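Local atomic coordinates of 3-hydroxyacyl-thioester dehydratase X (Mycobacterium tuberculosis, PDB entry 4OOB), a protein that catalyses the reversible hydration of trans-2-enoyl-CoA thioesters to (3R)-3-hydroxyacyl-CoA, accepting a broad range of chain lengths with a preference for C8 to C12 substrates. Residues T11-E16 with G88-A93; A22-Y27 with L41-A46; V83-G88 with V111-D116; D106-V111 with A118-T123. All coordinates share one frame; numbering follows the deposited sequence.

Contact 1: residues T11-E16 with G88-A93; sequences TVTVEE and GVRVRA
Val14 and Val89 share one rotamer, CG1 trans to the main-chain nitrogen (chi1 -175° and -179°), and stand abreast on one face of the sheet, Val14 CB 4.0 Å from Val89 CB. They face each other across an antiparallel pair of strands, 12-14 and 88-93. Two residues on, Val12 and Val91 pair on the same face, more loosely, with Val12 CG1 4.4 Å from Val91 CG2. Each of these pairs is hydrogen-bonded: Val14 N donates to Val89 O at 2.8 Å and Val89 N returns a bond to Val14 O at 2.9 Å, while Val12 and Val91 exchange the same two bonds. The four valines rest on helix 43-57, through Thr48, Ser51, Ser54 and Leu55. On the other face, Thr13 and Arg90 form the non-hydrogen-bonded pair, and the aliphatic stem of Arg90 does the touching, its CG 3.9 Å from Thr11 CG2 and 4.0 Å from Thr13 OG1. Arg92 meets Thr11 through its CB alone, and its guanidinium group leads away to a salt bridge with Glu94. The chemistry is thus divided by face: valines pack against the helix, threonines and arginine stems line the exposed side, and paired backbone bonds join this outermost strand to the sheet.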
loop_
_atom_site.group_PDB
_atom_site.type_symbol
_atom_site.label_atom_id
_atom_site.label_comp_id
_atom_site.label_asym_id
_atom_site.label_seq_id
_atom_site.Cartn_x
_atom_site.Cartn_y
_atom_site.Cartn_z
ATOM N N THR A 11 -0.739 12.292 17.452
ATOM C CA THR A 11 0.440 11.352 17.529
ATOM C C THR A 11 0.169 10.050 18.308
ATOM O O THR A 11 -0.349 10.093 19.393
ATOM C CB THR A 11 1.689 12.076 18.099
ATOM O OG1 THR A 11 2.169 12.989 17.100
ATOM C CG2 THR A 11 2.821 11.102 18.437
ATOM N N VAL A 12 0.511 8.893 17.727
ATOM C CA VAL A 12 0.548 7.610 18.463
ATOM C C VAL A 12 1.979 7.090 18.511
ATOM O O VAL A 12 2.741 7.271 17.576
ATOM C CB VAL A 12 -0.354 6.530 17.820
ATOM C CG1 VAL A 12 0.358 5.187 17.667
ATOM C CG2 VAL A 12 -1.662 6.361 18.598
ATOM N N THR A 13 2.311 6.382 19.585
ATOM C CA THR A 13 3.680 5.994 19.881
ATOM C C THR A 13 3.690 4.537 20.316
ATOM O O THR A 13 2.869 4.135 21.141
ATOM C CB THR A 13 4.213 6.911 20.977
ATOM O OG1 THR A 13 4.949 7.968 20.370
ATOM C CG2 THR A 13 5.072 6.171 21.930
ATOM N N VAL A 14 4.570 3.734 19.745
ATOM C CA VAL A 14 4.691 2.347 20.189
ATOM C C VAL A 14 6.156 2.065 20.443
ATOM O O VAL A 14 6.963 2.085 19.531
ATOM C CB VAL A 14 4.143 1.316 19.176
ATOM C CG1 VAL A 14 4.194 -0.090 19.785
ATOM C CG2 VAL A 14 2.742 1.707 18.686
ATOM N N GLU A 15 6.462 1.808 21.710
ATOM C CA GLU A 15 7.830 1.716 22.217
ATOM C C GLU A 15 8.668 0.695 21.519
ATOM O O GLU A 15 9.770 0.980 21.072
ATOM C CB GLU A 15 7.822 1.354 23.711
ATOM C CG GLU A 15 7.742 2.562 24.609
ATOM C CD GLU A 15 8.980 3.404 24.461
ATOM O OE1 GLU A 15 8.868 4.543 23.946
ATOM O OE2 GLU A 15 10.061 2.891 24.826
ATOM N N GLU A 16 8.180 -0.526 21.508
ATOM C CA GLU A 16 8.983 -1.620 21.014
ATOM C C GLU A 16 7.999 -2.621 20.498
ATOM O O GLU A 16 7.203 -3.177 21.261
ATOM C CB GLU A 16 9.882 -2.227 22.108
ATOM C CG GLU A 16 10.599 -3.506 21.676
ATOM C CD GLU A 16 11.928 -3.740 22.385
ATOM O OE1 GLU A 16 12.766 -2.818 22.372
ATOM O OE2 GLU A 16 12.156 -4.858 22.926
ATOM N N GLY A 88 10.664 0.790 16.953
ATOM C CA GLY A 88 9.931 1.921 17.537
ATOM C C GLY A 88 8.998 2.422 16.450
ATOM O O GLY A 88 9.364 2.471 15.291
ATOM N N VAL A 89 7.783 2.780 16.807
ATOM C CA VAL A 89 6.822 3.280 15.838
ATOM C C VAL A 89 6.225 4.589 16.332
ATOM O O VAL A 89 5.753 4.699 17.446
ATOM C CB VAL A 89 5.698 2.242 15.607
ATOM C CG1 VAL A 89 4.686 2.726 14.593
ATOM C CG2 VAL A 89 6.279 0.931 15.140
ATOM N N ARG A 90 6.229 5.590 15.478
ATOM C CA ARG A 90 5.496 6.809 15.744
ATOM C C ARG A 90 4.688 7.151 14.502
ATOM O O ARG A 90 5.235 7.135 13.426
ATOM C CB ARG A 90 6.443 7.965 16.077
ATOM C CG ARG A 90 5.735 9.225 16.612
ATOM C CD ARG A 90 6.663 10.447 16.610
ATOM N NE ARG A 90 7.999 9.911 16.408
ATOM C CZ ARG A 90 8.851 10.210 15.425
ATOM N NH1 ARG A 90 8.617 11.226 14.555
ATOM N NH2 ARG A 90 9.996 9.494 15.379
ATOM N N VAL A 91 3.423 7.520 14.687
ATOM C CA VAL A 91 2.498 7.855 13.588
ATOM C C VAL A 91 1.866 9.213 13.803
ATOM O O VAL A 91 1.495 9.554 14.931
ATOM C CB VAL A 91 1.290 6.903 13.550
ATOM C CG1 VAL A 91 0.382 7.230 12.360
ATOM C CG2 VAL A 91 1.726 5.448 13.535
ATOM N N ARG A 92 1.676 9.984 12.741
ATOM C CA ARG A 92 0.789 11.136 12.854
ATOM C C ARG A 92 -0.021 11.418 11.610
ATOM O O ARG A 92 0.339 10.997 10.494
ATOM C CB ARG A 92 1.541 12.369 13.357
ATOM C CG ARG A 92 2.601 12.895 12.418
ATOM C CD ARG A 92 2.206 14.186 11.705
ATOM N NE ARG A 92 3.058 15.282 12.132
ATOM C CZ ARG A 92 2.838 16.587 11.957
ATOM N NH1 ARG A 92 1.762 17.063 11.331
ATOM N NH2 ARG A 92 3.747 17.428 12.437
ATOM N N ALA A 93 -1.137 12.106 11.851
ATOM C CA ALA A 93 -2.140 12.471 10.879
ATOM C C ALA A 93 -2.142 13.954 10.611
ATOM O O ALA A 93 -2.130 14.735 11.523
ATOM C CB ALA A 93 -3.517 12.071 11.386
#

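Contact 2: residues A22-Y27 with L41-A46; sequences ANVAAY and LTYPFA
Two helices of the hot dog domain, 21-31 and 43-57, meet through an edge-to-face pair of tyrosines. Tyr43 turns its ring edge onto a face of Tyr27, with centroids 5.1 Å apart and planes at 82°; Tyr43 CD1 comes 3.6 Å from Tyr27 CG. The CB of Tyr43 lies over the same ring in a CH-pi contact, and Val24 CG2 sits over a face of Tyr43, 4.2 Å from its centroid. Both tyrosines hold CG trans to the backbone N (chi1 174° in Tyr27, 169° in Tyr43), which sends each ring across to the other segment. Each hydroxyl is then met there by a polar group. Tyr43 OH donates to Asn23 OD1 at 2.7 Å, in the amide plane and on a lone pair. Tyr27 OH and Thr42 OG1, also 2.7 Å apart, share a hydrogen bond near the plane of the Tyr27 ring. Tyr164, Val167 and Ala198, from two further helices, pack on Tyr27. Two buried phenols therefore each reach a hydrogen-bonding partner on the opposite segment; the hydrogen bonds at both hydroxyls probably help to set how the edge of Tyr43 meets the face of Tyr27, while the ring pair, with Val24 beside it, supplies apolar packing.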
loop_
_atom_site.group_PDB
_atom_site.type_symbol
_atom_site.label_atom_id
_atom_site.label_comp_id
_atom_site.label_asym_id
_atom_site.label_seq_id
_atom_site.Cartn_x
_atom_site.Cartn_y
_atom_site.Cartn_z
ATOM N N ALA A 22 7.005 -15.424 11.170
ATOM C CA ALA A 22 5.966 -16.227 10.476
ATOM C C ALA A 22 5.038 -15.317 9.671
ATOM O O ALA A 22 4.508 -15.694 8.604
ATOM C CB ALA A 22 5.137 -17.032 11.474
ATOM N N ASN A 23 4.788 -14.142 10.228
ATOM C CA ASN A 23 3.919 -13.183 9.586
ATOM C C ASN A 23 4.633 -12.596 8.365
ATOM O O ASN A 23 4.043 -12.452 7.316
ATOM C CB ASN A 23 3.558 -12.093 10.571
ATOM C CG ASN A 23 2.521 -11.187 10.017
ATOM O OD1 ASN A 23 2.777 -10.027 9.713
ATOM N ND2 ASN A 23 1.365 -11.729 9.800
ATOM N N VAL A 24 5.926 -12.309 8.505
ATOM C CA VAL A 24 6.734 -11.887 7.373
ATOM C C VAL A 24 6.687 -12.968 6.267
ATOM O O VAL A 24 6.414 -12.651 5.112
ATOM C CB VAL A 24 8.216 -11.586 7.732
ATOM C CG1 VAL A 24 8.955 -11.020 6.505
ATOM C CG2 VAL A 24 8.326 -10.643 8.920
ATOM N N ALA A 25 6.928 -14.222 6.643
ATOM C CA ALA A 25 6.943 -15.343 5.680
ATOM C C ALA A 25 5.617 -15.435 4.980
ATOM O O ALA A 25 5.557 -15.625 3.791
ATOM C CB ALA A 25 7.251 -16.678 6.374
ATOM N N ALA A 26 4.549 -15.298 5.749
ATOM C CA ALA A 26 3.212 -15.468 5.203
ATOM C C ALA A 26 2.922 -14.345 4.238
ATOM O O ALA A 26 2.282 -14.588 3.229
ATOM C CB ALA A 26 2.164 -15.507 6.314
ATOM N N TYR A 27 3.381 -13.134 4.584
ATOM C CA TYR A 27 3.255 -11.911 3.761
ATOM C C TYR A 27 4.063 -12.029 2.491
ATOM O O TYR A 27 3.573 -11.743 1.396
ATOM C CB TYR A 27 3.716 -10.652 4.563
ATOM C CG TYR A 27 3.785 -9.312 3.789
ATOM C CD1 TYR A 27 4.901 -8.964 2.998
ATOM C CD2 TYR A 27 2.754 -8.372 3.878
ATOM C CE1 TYR A 27 4.974 -7.734 2.334
ATOM C CE2 TYR A 27 2.818 -7.152 3.227
ATOM C CZ TYR A 27 3.918 -6.833 2.439
ATOM O OH TYR A 27 3.960 -5.604 1.794
ATOM N N LEU A 41 10.511 -4.428 1.410
ATOM C CA LEU A 41 10.438 -2.964 1.487
ATOM C C LEU A 41 9.086 -2.448 1.945
ATOM O O LEU A 41 9.035 -1.537 2.730
ATOM C CB LEU A 41 10.808 -2.377 0.113
ATOM C CG LEU A 41 10.664 -0.880 -0.078
ATOM C CD1 LEU A 41 11.605 -0.076 0.810
ATOM C CD2 LEU A 41 10.859 -0.519 -1.556
ATOM N N THR A 42 7.996 -3.037 1.440
ATOM C CA THR A 42 6.612 -2.609 1.779
ATOM C C THR A 42 6.014 -3.226 3.082
ATOM O O THR A 42 4.920 -2.863 3.490
ATOM C CB THR A 42 5.647 -2.954 0.596
ATOM O OG1 THR A 42 5.762 -4.351 0.247
ATOM C CG2 THR A 42 5.974 -2.099 -0.601
ATOM N N TYR A 43 6.731 -4.168 3.716
ATOM C CA TYR A 43 6.146 -4.947 4.792
ATOM C C TYR A 43 5.789 -4.097 6.033
ATOM O O TYR A 43 4.809 -4.387 6.713
ATOM C CB TYR A 43 7.036 -6.152 5.177
ATOM C CG TYR A 43 6.558 -6.788 6.461
ATOM C CD1 TYR A 43 5.477 -7.630 6.442
ATOM C CD2 TYR A 43 7.144 -6.497 7.689
ATOM C CE1 TYR A 43 4.985 -8.174 7.596
ATOM C CE2 TYR A 43 6.662 -7.052 8.850
ATOM C CZ TYR A 43 5.560 -7.872 8.789
ATOM O OH TYR A 43 4.997 -8.468 9.902
ATOM N N PRO A 44 6.597 -3.056 6.330
ATOM C CA PRO A 44 6.292 -2.273 7.517
ATOM C C PRO A 44 4.995 -1.498 7.386
ATOM O O PRO A 44 4.479 -1.028 8.400
ATOM C CB PRO A 44 7.503 -1.332 7.660
ATOM C CG PRO A 44 8.593 -2.070 6.996
ATOM C CD PRO A 44 7.965 -2.788 5.839
ATOM N N PHE A 45 4.438 -1.415 6.180
ATOM C CA PHE A 45 3.073 -0.956 6.069
ATOM C C PHE A 45 2.152 -1.885 6.856
ATOM O O PHE A 45 1.335 -1.421 7.662
ATOM C CB PHE A 45 2.578 -0.820 4.608
ATOM C CG PHE A 45 1.156 -0.333 4.508
ATOM C CD1 PHE A 45 0.864 1.022 4.306
ATOM C CD2 PHE A 45 0.104 -1.206 4.604
ATOM C CE1 PHE A 45 -0.449 1.475 4.217
ATOM C CE2 PHE A 45 -1.224 -0.756 4.548
ATOM C CZ PHE A 45 -1.500 0.579 4.316
ATOM N N ALA A 46 2.227 -3.180 6.605
ATOM C CA ALA A 46 1.341 -4.110 7.350
ATOM C C ALA A 46 1.634 -4.087 8.849
ATOM O O ALA A 46 0.744 -4.020 9.700
ATOM C CB ALA A 46 1.443 -5.515 6.803
#

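Contact 3: residues V83-G88 with V111-D116; sequences VTDAVG and VSVGND
Gly88 and Ser112 grip each other by two main-chain bonds, Gly88 N to Ser112 O at 2.7 Å and Ser112 N to Gly88 O at 2.8 Å, forming an antiparallel hydrogen-bonded pair. The short strand segments 86-88 and 111-113 lie at 125° to one another, and Gly88-Ser112 is the one bridge between the two segments. Val87 CA adds a CA-H...O contact to Ser112 O, and Val111 CA another to Gly88 O.

On the side away from Ser112 OG, three valines gather. Val87 CG1 touches Val111 CG1 at 3.8 Å and Val113 CG2 at 4.1 Å; with chi1 at -65°, this branch stands trans to the carbonyl carbon, which turns it to the valines of the other strand. Val113 also carries the far end of the contact, its CG2 lying 3.7 Å from Asp85 OD2. That carboxylate is held by partners of its own, a salt bridge to Arg79 and the backbone NH of Ala82. Further out, Leu47 and Thr48 of helix 43-57 pack on Val87 and Val111, and a water lies 3.0 Å from Ser112 OG and bonds weakly to Gly88 O.

After Val113 the chain reverses in a type II' turn to Asp116, with Gly114 at positive phi. The whole is the open end of the beta hairpin formed by strands 86-99 and 102-113, in the long antiparallel sheet of a hot dog fold.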
loop_
_atom_site.group_PDB
_atom_site.type_symbol
_atom_site.label_atom_id
_atom_site.label_comp_id
_atom_site.label_asym_id
_atom_site.label_seq_id
_atom_site.Cartn_x
_atom_site.Cartn_y
_atom_site.Cartn_z
ATOM N N VAL A 83 14.267 -9.066 10.096
ATOM C CA VAL A 83 13.241 -9.882 10.685
ATOM C C VAL A 83 13.491 -10.000 12.215
ATOM O O VAL A 83 12.559 -10.078 13.006
ATOM C CB VAL A 83 13.285 -11.213 9.928
ATOM C CG1 VAL A 83 12.633 -12.343 10.684
ATOM C CG2 VAL A 83 12.643 -11.022 8.571
ATOM N N THR A 84 14.757 -9.959 12.625
ATOM C CA THR A 84 15.145 -10.096 14.045
ATOM C C THR A 84 15.080 -8.792 14.830
ATOM O O THR A 84 15.205 -8.815 16.035
ATOM C CB THR A 84 16.569 -10.665 14.190
ATOM O OG1 THR A 84 17.519 -9.840 13.499
ATOM C CG2 THR A 84 16.650 -12.051 13.600
ATOM N N ASP A 85 14.880 -7.657 14.153
ATOM C CA ASP A 85 14.694 -6.372 14.833
ATOM C C ASP A 85 13.359 -6.277 15.574
ATOM O O ASP A 85 12.368 -6.891 15.196
ATOM C CB ASP A 85 14.760 -5.232 13.837
ATOM C CG ASP A 85 16.129 -5.020 13.286
ATOM O OD1 ASP A 85 17.112 -5.422 13.933
ATOM O OD2 ASP A 85 16.234 -4.404 12.213
ATOM N N ALA A 86 13.361 -5.523 16.662
ATOM C CA ALA A 86 12.129 -4.991 17.248
ATOM C C ALA A 86 12.114 -3.513 16.807
ATOM O O ALA A 86 13.200 -2.962 16.538
ATOM C CB ALA A 86 12.167 -5.127 18.765
ATOM N N VAL A 87 10.940 -2.872 16.695
ATOM C CA VAL A 87 10.889 -1.489 16.140
ATOM C C VAL A 87 10.160 -0.443 16.966
ATOM O O VAL A 87 9.171 -0.743 17.611
ATOM C CB VAL A 87 10.302 -1.444 14.698
ATOM C CG1 VAL A 87 11.187 -2.172 13.727
ATOM C CG2 VAL A 87 8.882 -1.953 14.630
ATOM N N GLY A 88 10.664 0.790 16.953
ATOM C CA GLY A 88 9.931 1.921 17.537
ATOM C C GLY A 88 8.998 2.422 16.450
ATOM O O GLY A 88 9.364 2.471 15.291
ATOM N N VAL A 111 9.404 4.450 11.571
ATOM C CA VAL A 111 9.782 3.163 12.130
ATOM C C VAL A 111 11.281 3.158 12.459
ATOM O O VAL A 111 12.135 3.293 11.576
ATOM C CB VAL A 111 9.439 2.039 11.138
ATOM C CG1 VAL A 111 10.009 0.685 11.590
ATOM C CG2 VAL A 111 7.935 1.952 10.944
ATOM N N SER A 112 11.592 3.017 13.745
ATOM C CA SER A 112 12.969 3.113 14.226
ATOM C C SER A 112 13.504 1.783 14.713
ATOM O O SER A 112 12.751 0.937 15.218
ATOM C CB SER A 112 13.063 4.091 15.377
ATOM O OG SER A 112 12.814 5.379 14.872
ATOM N N VAL A 113 14.806 1.637 14.522
ATOM C CA VAL A 113 15.644 0.613 15.133
ATOM C C VAL A 113 16.776 1.339 15.860
ATOM O O VAL A 113 17.526 2.142 15.260
ATOM C CB VAL A 113 16.227 -0.337 14.088
ATOM C CG1 VAL A 113 17.193 -1.333 14.750
ATOM C CG2 VAL A 113 15.093 -1.069 13.373
ATOM N N GLY A 114 16.867 1.082 17.163
ATOM C CA GLY A 114 17.636 1.930 18.067
ATOM C C GLY A 114 16.986 3.289 18.110
ATOM O O GLY A 114 15.761 3.399 18.134
ATOM N N ASN A 115 17.786 4.335 18.096
ATOM C CA ASN A 115 17.197 5.657 17.994
ATOM C C ASN A 115 17.238 6.240 16.603
ATOM O O ASN A 115 16.833 7.385 16.401
ATOM C CB ASN A 115 17.803 6.618 19.015
ATOM C CG ASN A 115 16.805 7.003 20.085
ATOM O OD1 ASN A 115 15.862 7.788 19.857
ATOM N ND2 ASN A 115 16.987 6.426 21.258
ATOM N N ASP A 116 17.686 5.453 15.640
ATOM C CA ASP A 116 17.672 5.901 14.262
ATOM C C ASP A 116 16.407 5.485 13.495
ATOM O O ASP A 116 15.801 4.443 13.790
ATOM C CB ASP A 116 18.890 5.351 13.561
ATOM C CG ASP A 116 20.187 5.810 14.208
ATOM O OD1 ASP A 116 20.265 6.920 14.830
ATOM O OD2 ASP A 116 21.137 5.041 14.073
HETATM O O HOH W 1 9.865 5.783 14.962
#

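Contact 4: residues D106-V111 with A118-T123; sequences DLVTNV and AWHQVT
Asn110 and His120 lie side by side and point the same way across a beta hairpin of the hot dog sheet, strands 102-113 and 116-128. Their flat groups are turned 63° apart. His120 ND1 donates to Asn110 OD1 at 3.2 Å; the oxygen lies in the imidazole plane, yet the nitrogen approaches from above the amide plane, 54° out of it, and so misses the lone pairs. Next along this face, Val108 CG1 reaches His120 CE1 at 3.8 Å, while its CG2 packs 4.2 Å from Val122 CG1. The CG of His120 is trans to its backbone N (chi1 179°), which carries the ring over toward Val108 and Asn110.

The other face bears Leu107, Thr109 and Val111 opposite Thr123, Gln121 and Trp119, and helix 43-57 packs on it through Phe45, Thr48 and Val52. Trp119 meets Val111 obliquely, its CE3 3.8 Å from Val111 CG2, while its indole NH bonds to Leu41 O. At the far end Asp106 touches Val122 with its CB and CG; its carboxylate is taken up by Arg97, Asn95 and Thr124.

Paired backbone bonds join Leu107 to Thr123 and Thr109 to Gln121. At Val111 the register slips into a classic beta bulge, where Val111 O receives Ala118 N at 3.0 Å and, weakly, Trp119 N at 3.3 Å.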
loop_
_atom_site.group_PDB
_atom_site.type_symbol
_atom_site.label_atom_id
_atom_site.label_comp_id
_atom_site.label_asym_id
_atom_site.label_seq_id
_atom_site.Cartn_x
_atom_site.Cartn_y
_atom_site.Cartn_z
ATOM N N ASP A 106 -3.119 12.659 5.356
ATOM C CA ASP A 106 -1.849 11.996 5.331
ATOM C C ASP A 106 -1.551 11.336 6.662
ATOM O O ASP A 106 -1.691 11.944 7.724
ATOM C CB ASP A 106 -0.736 12.985 5.032
ATOM C CG ASP A 106 -0.721 13.499 3.593
ATOM O OD1 ASP A 106 -1.364 12.954 2.645
ATOM O OD2 ASP A 106 -0.023 14.509 3.433
ATOM N N LEU A 107 -1.094 10.081 6.596
ATOM C CA LEU A 107 -0.698 9.298 7.796
ATOM C C LEU A 107 0.780 9.027 7.704
ATOM O O LEU A 107 1.214 8.362 6.791
ATOM C CB LEU A 107 -1.456 7.989 7.827
ATOM C CG LEU A 107 -2.863 7.944 8.438
ATOM C CD1 LEU A 107 -3.416 9.288 8.772
ATOM C CD2 LEU A 107 -3.844 7.171 7.581
ATOM N N VAL A 108 1.553 9.622 8.614
ATOM C CA VAL A 108 2.999 9.737 8.439
ATOM C C VAL A 108 3.572 8.841 9.527
ATOM O O VAL A 108 3.278 9.029 10.717
ATOM C CB VAL A 108 3.417 11.219 8.563
ATOM C CG1 VAL A 108 4.910 11.419 8.463
ATOM C CG2 VAL A 108 2.707 12.067 7.496
ATOM N N THR A 109 4.319 7.821 9.111
ATOM C CA THR A 109 4.848 6.833 10.027
ATOM C C THR A 109 6.395 6.780 9.987
ATOM O O THR A 109 7.025 6.753 8.903
ATOM C CB THR A 109 4.236 5.448 9.739
ATOM O OG1 THR A 109 2.838 5.519 9.948
ATOM C CG2 THR A 109 4.732 4.393 10.670
ATOM N N ASN A 110 6.960 6.770 11.196
ATOM C CA ASN A 110 8.394 6.644 11.444
ATOM C C ASN A 110 8.645 5.343 12.214
ATOM O O ASN A 110 8.170 5.174 13.362
ATOM C CB ASN A 110 8.921 7.845 12.260
ATOM C CG ASN A 110 9.140 9.094 11.396
ATOM O OD1 ASN A 110 10.190 9.242 10.789
ATOM N ND2 ASN A 110 8.129 9.974 11.307
ATOM N N VAL A 111 9.404 4.450 11.571
ATOM C CA VAL A 111 9.782 3.163 12.130
ATOM C C VAL A 111 11.281 3.158 12.459
ATOM O O VAL A 111 12.135 3.293 11.576
ATOM C CB VAL A 111 9.439 2.039 11.138
ATOM C CG1 VAL A 111 10.009 0.685 11.590
ATOM C CG2 VAL A 111 7.935 1.952 10.944
ATOM N N ALA A 118 14.854 3.937 10.365
ATOM C CA ALA A 118 15.190 3.047 9.278
ATOM C C ALA A 118 14.240 3.197 8.124
ATOM O O ALA A 118 14.636 3.012 6.991
ATOM C CB ALA A 118 15.193 1.627 9.755
ATOM N N TRP A 119 12.995 3.573 8.401
ATOM C CA TRP A 119 11.929 3.458 7.402
ATOM C C TRP A 119 10.827 4.481 7.714
ATOM O O TRP A 119 10.343 4.572 8.844
ATOM C CB TRP A 119 11.412 2.005 7.422
ATOM C CG TRP A 119 10.409 1.506 6.343
ATOM C CD1 TRP A 119 10.695 0.726 5.236
ATOM C CD2 TRP A 119 8.988 1.680 6.340
ATOM N NE1 TRP A 119 9.532 0.400 4.545
ATOM C CE2 TRP A 119 8.472 0.974 5.196
ATOM C CE3 TRP A 119 8.109 2.343 7.179
ATOM C CZ2 TRP A 119 7.131 0.946 4.884
ATOM C CZ3 TRP A 119 6.778 2.321 6.883
ATOM C CH2 TRP A 119 6.281 1.623 5.728
ATOM N N HIS A 120 10.462 5.239 6.695
ATOM C CA HIS A 120 9.542 6.350 6.803
ATOM C C HIS A 120 8.441 6.211 5.751
ATOM O O HIS A 120 8.725 5.912 4.590
ATOM C CB HIS A 120 10.334 7.663 6.566
ATOM C CG HIS A 120 9.495 8.897 6.628
ATOM N ND1 HIS A 120 9.260 9.596 7.800
ATOM C CD2 HIS A 120 8.850 9.570 5.658
ATOM C CE1 HIS A 120 8.472 10.624 7.541
ATOM N NE2 HIS A 120 8.207 10.625 6.248
ATOM N N GLN A 121 7.208 6.515 6.122
ATOM C CA GLN A 121 6.111 6.448 5.172
ATOM C C GLN A 121 5.068 7.590 5.265
ATOM O O GLN A 121 4.692 7.993 6.334
ATOM C CB GLN A 121 5.424 5.123 5.331
ATOM C CG GLN A 121 4.152 4.961 4.546
ATOM C CD GLN A 121 3.572 3.584 4.779
ATOM O OE1 GLN A 121 3.686 2.738 3.919
ATOM N NE2 GLN A 121 3.010 3.334 5.970
ATOM N N VAL A 122 4.629 8.059 4.089
ATOM C CA VAL A 122 3.480 8.924 3.909
ATOM C C VAL A 122 2.432 8.144 3.068
ATOM O O VAL A 122 2.662 7.728 1.918
ATOM C CB VAL A 122 3.812 10.262 3.236
ATOM C CG1 VAL A 122 2.625 11.221 3.349
ATOM C CG2 VAL A 122 5.076 10.934 3.852
ATOM N N THR A 123 1.305 7.904 3.721
ATOM C CA THR A 123 0.223 7.179 3.183
ATOM C C THR A 123 -0.902 8.196 3.134
ATOM O O THR A 123 -1.206 8.847 4.142
ATOM C CB THR A 123 -0.226 6.074 4.164
ATOM O OG1 THR A 123 0.781 5.054 4.225
ATOM C CG2 THR A 123 -1.621 5.493 3.768
#

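Contacts 1, 3 and 4 are successive seams of one antiparallel sheet, running from strand 12-18 through 86-99 and 102-113 to 116-128. Contacts 1 and 3 share Gly88, which bonds to Ser112 on one side and faces the 11-16 segment on the other; contacts 3 and 4 share Val111. Centres of contacts 1 and 4 lie 10 Å apart, bridged where Arg90 O approaches Asn110 N at 2.8 Å. Contact 2 lies off the sheet, its centre 15 Å from that of contact 3, which it touches through Val24 and Val83, and 16 Å from that of contact 4, to which Trp119 NE1 ties it, 2.7 Å from Leu41 O. Helix 43-57, part of which lies in contact 2, packs on all three seams, the central helix against its sheet as in hot dog folds.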